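Quinoline 2-oxidoreductase large subunit (Pseudomonas putida, PDB 1T3Q) probably oxidises quinoline at carbon 2, as a molybdenum hydroxylase of the xanthine dehydrogenase family that carries a molybdopterin cytosine dinucleotide cofactor. Local coordinates at residues B[206-211]-B[215-220]; B[232-237]-B[242-247]. One frame throughout, in Å; residues are numbered along the deposited sequence.

Overall arrangement
The two contacts follow each other along the chain and share one mixed sheet; their centres lie about 9 Å apart. Contact 1 pairs strands 205-211 and 216-221 as a hairpin. Contact 2 sets helix 226-237 against strand 244-247, which pairs in parallel with strand 216-221. Leu217 N probably donates to Leu243 O and Leu219 N to Glu245 O, so the middle strand serves both contacts. Contact 1 is partly buried, large, and held mainly by backbone hydrogen bonds, with a polar, more exposed turn end. Contact 2 is small and fully buried where it touches. It rests on apolar packing by one isoleucine, with its charged pair kept apart from the helix.

Contact 1: B[206-211]-B[215-220]; sequences AVAQYE and QQLILW
Val207 and Trp220 form a hydrogen-bonded pair in an antiparallel beta hairpin, each N-H reaching the other's O at 2.8 Å. Gln209 with Ile218 repeats this two-way bonding. At the turn, Gln215 and Gln216 both face Glu211 in a G1 beta bulge. There Glu211 N donates to Gln216 O at 3.0 Å, while the bonds from Gln215 N and Gln216 N to Glu211 O are weak.

The side chains split between two faces. On one, the Trp220 ring turns its edge to strand 206-211, with CE3 3.4 Å from Val207 O. Gln209 CB also lies at that edge. The extended Gln209 chain runs beside the indole and brings NE2 to 3.6 Å from Trp220 CH2, the amide and ring planes 64° apart. Ile218 CG2 covers part of one indole face, near the rim.

On the other face, Ala208 CB packs against the CD1 methyls of Leu217 and Leu219. Tyr210 has CG anti to its own N (chi1 -175°), which leans the ring over toward Gln215 at the turn. Its edge meets Leu217 CB, and Tyr210 OH comes 3.4 Å from Gln215 CA. Replacing Tyr210 with an alanine would probably open a gap beside Leu217 CB and take away the ring and OH that lie against Gln215.

Further out, helix 263-275 packs on the Ala208 face. Glu211 OE1 bonds Thr213 OG1 and forms a salt bridge with Arg30 of the second subunit. At the turn, one water lies in the Tyr210 ring plane, 3.0 Å from Tyr210 OH, and donates to Gln215 O at 2.9 Å.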
loop_
_atom_site.group_PDB
_atom_site.type_symbol
_atom_site.label_atom_id
_atom_site.label_comp_id
_atom_site.label_asym_id
_atom_site.label_seq_id
_atom_site.Cartn_x
_atom_site.Cartn_y
_atom_site.Cartn_z
ATOM N N ALA B 206 -14.756 3.138 5.857
ATOM C CA ALA B 206 -13.637 2.373 6.369
ATOM C C ALA B 206 -13.502 1.082 5.570
ATOM O O ALA B 206 -14.482 0.570 5.031
ATOM C CB ALA B 206 -13.844 2.065 7.853
ATOM N N VAL B 207 -12.277 0.575 5.487
ATOM C CA VAL B 207 -11.990 -0.658 4.769
ATOM C C VAL B 207 -11.034 -1.461 5.636
ATOM O O VAL B 207 -9.989 -0.956 6.047
ATOM C CB VAL B 207 -11.306 -0.387 3.401
ATOM C CG1 VAL B 207 -11.046 -1.699 2.677
ATOM C CG2 VAL B 207 -12.183 0.517 2.550
ATOM N N ALA B 208 -11.399 -2.706 5.927
ATOM C CA ALA B 208 -10.556 -3.561 6.747
ATOM C C ALA B 208 -9.978 -4.707 5.929
ATOM O O ALA B 208 -10.633 -5.246 5.042
ATOM C CB ALA B 208 -11.362 -4.118 7.924
ATOM N N GLN B 209 -8.739 -5.066 6.232
ATOM C CA GLN B 209 -8.083 -6.163 5.552
ATOM C C GLN B 209 -7.412 -7.029 6.605
ATOM O O GLN B 209 -6.401 -6.635 7.199
ATOM C CB GLN B 209 -7.035 -5.652 4.561
ATOM C CG GLN B 209 -6.351 -6.766 3.772
ATOM C CD GLN B 209 -5.363 -6.232 2.752
ATOM O OE1 GLN B 209 -5.452 -6.541 1.562
ATOM N NE2 GLN B 209 -4.416 -5.425 3.214
ATOM N N TYR B 210 -7.995 -8.196 6.851
ATOM C CA TYR B 210 -7.438 -9.124 7.822
ATOM C C TYR B 210 -6.729 -10.232 7.067
ATOM O O TYR B 210 -7.284 -10.808 6.131
ATOM C CB TYR B 210 -8.538 -9.731 8.691
ATOM C CG TYR B 210 -7.977 -10.605 9.780
ATOM C CD1 TYR B 210 -7.511 -10.050 10.967
ATOM C CD2 TYR B 210 -7.858 -11.984 9.601
ATOM C CE1 TYR B 210 -6.934 -10.845 11.957
ATOM C CE2 TYR B 210 -7.283 -12.789 10.583
ATOM C CZ TYR B 210 -6.823 -12.210 11.759
ATOM O OH TYR B 210 -6.240 -12.995 12.730
ATOM N N GLU B 211 -5.498 -10.525 7.472
ATOM C CA GLU B 211 -4.700 -11.565 6.837
ATOM C C GLU B 211 -4.445 -12.689 7.839
ATOM O O GLU B 211 -3.663 -12.530 8.773
ATOM C CB GLU B 211 -3.373 -10.984 6.353
ATOM C CG GLU B 211 -2.456 -12.023 5.745
ATOM C CD GLU B 211 -3.112 -12.762 4.597
ATOM O OE1 GLU B 211 -2.915 -13.991 4.492
ATOM O OE2 GLU B 211 -3.828 -12.114 3.799
ATOM N N GLN B 215 -2.032 -12.990 10.866
ATOM C CA GLN B 215 -2.915 -12.579 11.954
ATOM C C GLN B 215 -2.884 -11.066 12.128
ATOM O O GLN B 215 -3.182 -10.546 13.203
ATOM C CB GLN B 215 -2.513 -13.269 13.261
ATOM C CG GLN B 215 -2.803 -14.761 13.274
ATOM C CD GLN B 215 -2.203 -15.458 14.478
ATOM O OE1 GLN B 215 -2.496 -15.111 15.623
ATOM N NE2 GLN B 215 -1.353 -16.447 14.225
ATOM N N GLN B 216 -2.520 -10.359 11.065
ATOM C CA GLN B 216 -2.463 -8.907 11.130
ATOM C C GLN B 216 -3.676 -8.263 10.468
ATOM O O GLN B 216 -4.197 -8.755 9.461
ATOM C CB GLN B 216 -1.174 -8.396 10.482
ATOM C CG GLN B 216 0.083 -8.910 11.169
ATOM C CD GLN B 216 1.352 -8.371 10.547
ATOM O OE1 GLN B 216 1.527 -8.411 9.329
ATOM N NE2 GLN B 216 2.251 -7.867 11.381
ATOM N N LEU B 217 -4.117 -7.159 11.053
ATOM C CA LEU B 217 -5.266 -6.415 10.564
ATOM C C LEU B 217 -4.885 -4.991 10.195
ATOM O O LEU B 217 -4.220 -4.296 10.969
ATOM C CB LEU B 217 -6.352 -6.363 11.644
ATOM C CG LEU B 217 -7.483 -5.338 11.463
ATOM C CD1 LEU B 217 -8.381 -5.741 10.294
ATOM C CD2 LEU B 217 -8.304 -5.247 12.743
ATOM N N ILE B 218 -5.296 -4.560 9.008
ATOM C CA ILE B 218 -5.055 -3.185 8.590
ATOM C C ILE B 218 -6.444 -2.587 8.426
ATOM O O ILE B 218 -7.280 -3.137 7.707
ATOM C CB ILE B 218 -4.332 -3.082 7.226
ATOM C CG1 ILE B 218 -2.931 -3.686 7.316
ATOM C CG2 ILE B 218 -4.234 -1.613 6.805
ATOM C CD1 ILE B 218 -2.164 -3.634 5.998
ATOM N N LEU B 219 -6.700 -1.486 9.116
ATOM C CA LEU B 219 -7.978 -0.811 9.016
ATOM C C LEU B 219 -7.776 0.592 8.475
ATOM O O LEU B 219 -7.162 1.437 9.136
ATOM C CB LEU B 219 -8.659 -0.713 10.385
ATOM C CG LEU B 219 -9.926 0.157 10.420
ATOM C CD1 LEU B 219 -11.001 -0.441 9.519
ATOM C CD2 LEU B 219 -10.437 0.259 11.855
ATOM N N TRP B 220 -8.268 0.826 7.264
ATOM C CA TRP B 220 -8.205 2.146 6.649
ATOM C C TRP B 220 -9.498 2.808 7.095
ATOM O O TRP B 220 -10.568 2.228 6.950
ATOM C CB TRP B 220 -8.224 2.049 5.124
ATOM C CG TRP B 220 -6.935 1.661 4.493
ATOM C CD1 TRP B 220 -5.977 2.503 3.995
ATOM C CD2 TRP B 220 -6.481 0.332 4.228
ATOM N NE1 TRP B 220 -4.960 1.772 3.428
ATOM C CE2 TRP B 220 -5.245 0.438 3.557
ATOM C CE3 TRP B 220 -7.004 -0.941 4.490
ATOM C CZ2 TRP B 220 -4.518 -0.683 3.140
ATOM C CZ3 TRP B 220 -6.283 -2.059 4.075
ATOM C CH2 TRP B 220 -5.051 -1.921 3.406
HETATM O O HOH W 1 -3.692 -7.136 6.589
HETATM O O HOH W 2 -5.229 -11.370 15.042
#

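Contact 2: B[232-237]-B[242-247]; sequences MVAMFC and HLIEVR
Val233 and Ala234 meet Ile244, while the flat groups of segment 242-247, His242 and the Glu245-Arg247 pair, take no part in the touching. The His242 ring has Leu243 CG over the centre of one face, 3.9 Å above the plane. The Arg247 guanidinium has Glu245 CD at its edge, in plane. The grip is a side-on salt bridge. Arg247 NE donates to Glu245 OE1 at 3.0 Å, and Arg247 NH1 to Glu245 OE2 at 3.1 Å. The two groups are not coplanar: NE meets OE1 from above the carboxylate plane, 61° out of it, while NH1 meets OE2 on the syn side, 32° out. Two bonds to two oxygens should hold both groups against turning. Glu245 OE1 has a further partner in Ser535 OG.

The touching part is apolar and buried. Ile244 points its side chain at the helix. With CG1 anti to the carbonyl carbon (chi1 -57°) and the chain extended beyond it, CD1 is carried to the helix surface. This one methyl makes every close contact. Ile244 CD1 sits 3.7 Å from Ala234 N and 3.9 Å from Ala234 CB, so it covers backbone as well as side chain. On its flank is Val233 CG1, also 3.9 Å from Ile244 CD1, and the two side chains cross obliquely.

Around this point, Val233 also packs on Leu217 of strand 216-221 and on Leu266 of helix 263-275. Arg230, earlier on helix 226-237, donates through NE to Ile244 O, which adds a polar tie between helix and strand. Arg247 packs on Ile218 and Trp220. The arrangement is that of a beta-alpha-beta crossover: strand 216-221, helix 226-237 packed on one face of the sheet, then strand 244-247 parallel to the first.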
loop_
_atom_site.group_PDB
_atom_site.type_symbol
_atom_site.label_atom_id
_atom_site.label_comp_id
_atom_site.label_asym_id
_atom_site.label_seq_id
_atom_site.Cartn_x
_atom_site.Cartn_y
_atom_site.Cartn_z
ATOM N N MET B 232 -9.124 0.856 20.511
ATOM C CA MET B 232 -10.492 0.422 20.767
ATOM C C MET B 232 -10.867 -0.836 19.990
ATOM O O MET B 232 -11.626 -1.671 20.491
ATOM C CB MET B 232 -11.493 1.546 20.467
ATOM C CG MET B 232 -11.330 2.782 21.353
ATOM S SD MET B 232 -11.250 2.414 23.133
ATOM C CE MET B 232 -9.530 2.485 23.370
ATOM N N VAL B 233 -10.353 -0.978 18.772
ATOM C CA VAL B 233 -10.644 -2.181 18.002
ATOM C C VAL B 233 -10.026 -3.363 18.748
ATOM O O VAL B 233 -10.641 -4.427 18.880
ATOM C CB VAL B 233 -10.042 -2.122 16.583
ATOM C CG1 VAL B 233 -10.133 -3.495 15.918
ATOM C CG2 VAL B 233 -10.793 -1.098 15.748
ATOM N N ALA B 234 -8.808 -3.163 19.244
ATOM C CA ALA B 234 -8.106 -4.210 19.977
ATOM C C ALA B 234 -8.916 -4.655 21.192
ATOM O O ALA B 234 -9.084 -5.850 21.432
ATOM C CB ALA B 234 -6.739 -3.712 20.421
ATOM N N MET B 235 -9.423 -3.688 21.946
ATOM C CA MET B 235 -10.194 -3.982 23.147
ATOM C C MET B 235 -11.598 -4.533 22.909
ATOM O O MET B 235 -11.984 -5.536 23.508
ATOM C CB MET B 235 -10.280 -2.734 24.027
ATOM C CG MET B 235 -8.920 -2.178 24.419
ATOM S SD MET B 235 -8.950 -1.311 26.000
ATOM C CE MET B 235 -9.085 0.355 25.500
ATOM N N PHE B 236 -12.358 -3.891 22.030
ATOM C CA PHE B 236 -13.723 -4.320 21.764
ATOM C C PHE B 236 -13.865 -5.551 20.866
ATOM O O PHE B 236 -14.923 -6.172 20.838
ATOM C CB PHE B 236 -14.525 -3.144 21.198
ATOM C CG PHE B 236 -14.624 -1.968 22.141
ATOM C CD1 PHE B 236 -14.774 -0.677 21.651
ATOM C CD2 PHE B 236 -14.563 -2.154 23.521
ATOM C CE1 PHE B 236 -14.860 0.417 22.518
ATOM C CE2 PHE B 236 -14.650 -1.069 24.395
ATOM C CZ PHE B 236 -14.798 0.220 23.890
ATOM N N CYS B 237 -12.808 -5.908 20.140
ATOM C CA CYS B 237 -12.849 -7.085 19.273
ATOM C C CYS B 237 -11.908 -8.161 19.800
ATOM O O CYS B 237 -11.805 -9.243 19.223
ATOM C CB CYS B 237 -12.444 -6.727 17.841
ATOM S SG CYS B 237 -13.553 -5.561 17.025
ATOM N N HIS B 242 -0.831 -5.013 18.874
ATOM C CA HIS B 242 0.338 -4.900 18.016
ATOM C C HIS B 242 0.106 -5.495 16.631
ATOM O O HIS B 242 0.875 -5.241 15.706
ATOM C CB HIS B 242 1.546 -5.570 18.677
ATOM C CG HIS B 242 1.336 -7.015 19.003
ATOM N ND1 HIS B 242 2.212 -8.001 18.608
ATOM C CD2 HIS B 242 0.370 -7.637 19.719
ATOM C CE1 HIS B 242 1.798 -9.168 19.070
ATOM N NE2 HIS B 242 0.683 -8.973 19.749
ATOM N N LEU B 243 -0.952 -6.286 16.491
ATOM C CA LEU B 243 -1.266 -6.905 15.206
ATOM C C LEU B 243 -2.272 -6.061 14.430
ATOM O O LEU B 243 -2.867 -6.523 13.458
ATOM C CB LEU B 243 -1.830 -8.315 15.418
ATOM C CG LEU B 243 -0.886 -9.279 16.141
ATOM C CD1 LEU B 243 -1.528 -10.653 16.274
ATOM C CD2 LEU B 243 0.413 -9.377 15.360
ATOM N N ILE B 244 -2.462 -4.823 14.868
ATOM C CA ILE B 244 -3.397 -3.928 14.204
ATOM C C ILE B 244 -2.732 -2.633 13.768
ATOM O O ILE B 244 -1.971 -2.023 14.527
ATOM C CB ILE B 244 -4.561 -3.518 15.128
ATOM C CG1 ILE B 244 -5.312 -4.750 15.639
ATOM C CG2 ILE B 244 -5.513 -2.590 14.373
ATOM C CD1 ILE B 244 -6.439 -4.409 16.618
ATOM N N GLU B 245 -3.015 -2.219 12.538
ATOM C CA GLU B 245 -2.504 -0.953 12.039
ATOM C C GLU B 245 -3.689 -0.191 11.480
ATOM O O GLU B 245 -4.492 -0.742 10.727
ATOM C CB GLU B 245 -1.478 -1.121 10.918
ATOM C CG GLU B 245 -1.043 0.242 10.358
ATOM C CD GLU B 245 -0.178 0.158 9.114
ATOM O OE1 GLU B 245 0.269 1.224 8.631
ATOM O OE2 GLU B 245 0.057 -0.960 8.614
ATOM N N VAL B 246 -3.811 1.067 11.868
ATOM C CA VAL B 246 -4.887 1.897 11.356
ATOM C C VAL B 246 -4.230 2.904 10.418
ATOM O O VAL B 246 -3.205 3.486 10.755
ATOM C CB VAL B 246 -5.616 2.633 12.490
ATOM C CG1 VAL B 246 -6.516 3.722 11.919
ATOM C CG2 VAL B 246 -6.452 1.627 13.298
ATOM N N ARG B 247 -4.807 3.078 9.236
ATOM C CA ARG B 247 -4.275 4.023 8.255
ATOM C C ARG B 247 -5.334 5.064 7.958
ATOM O O ARG B 247 -6.520 4.753 7.905
ATOM C CB ARG B 247 -3.883 3.301 6.965
ATOM C CG ARG B 247 -2.672 2.396 7.126
ATOM C CD ARG B 247 -2.285 1.701 5.830
ATOM N NE ARG B 247 -1.207 0.746 6.080
ATOM C CZ ARG B 247 -0.759 -0.141 5.199
ATOM N NH1 ARG B 247 0.223 -0.965 5.538
ATOM N NH2 ARG B 247 -1.289 -0.207 3.986
#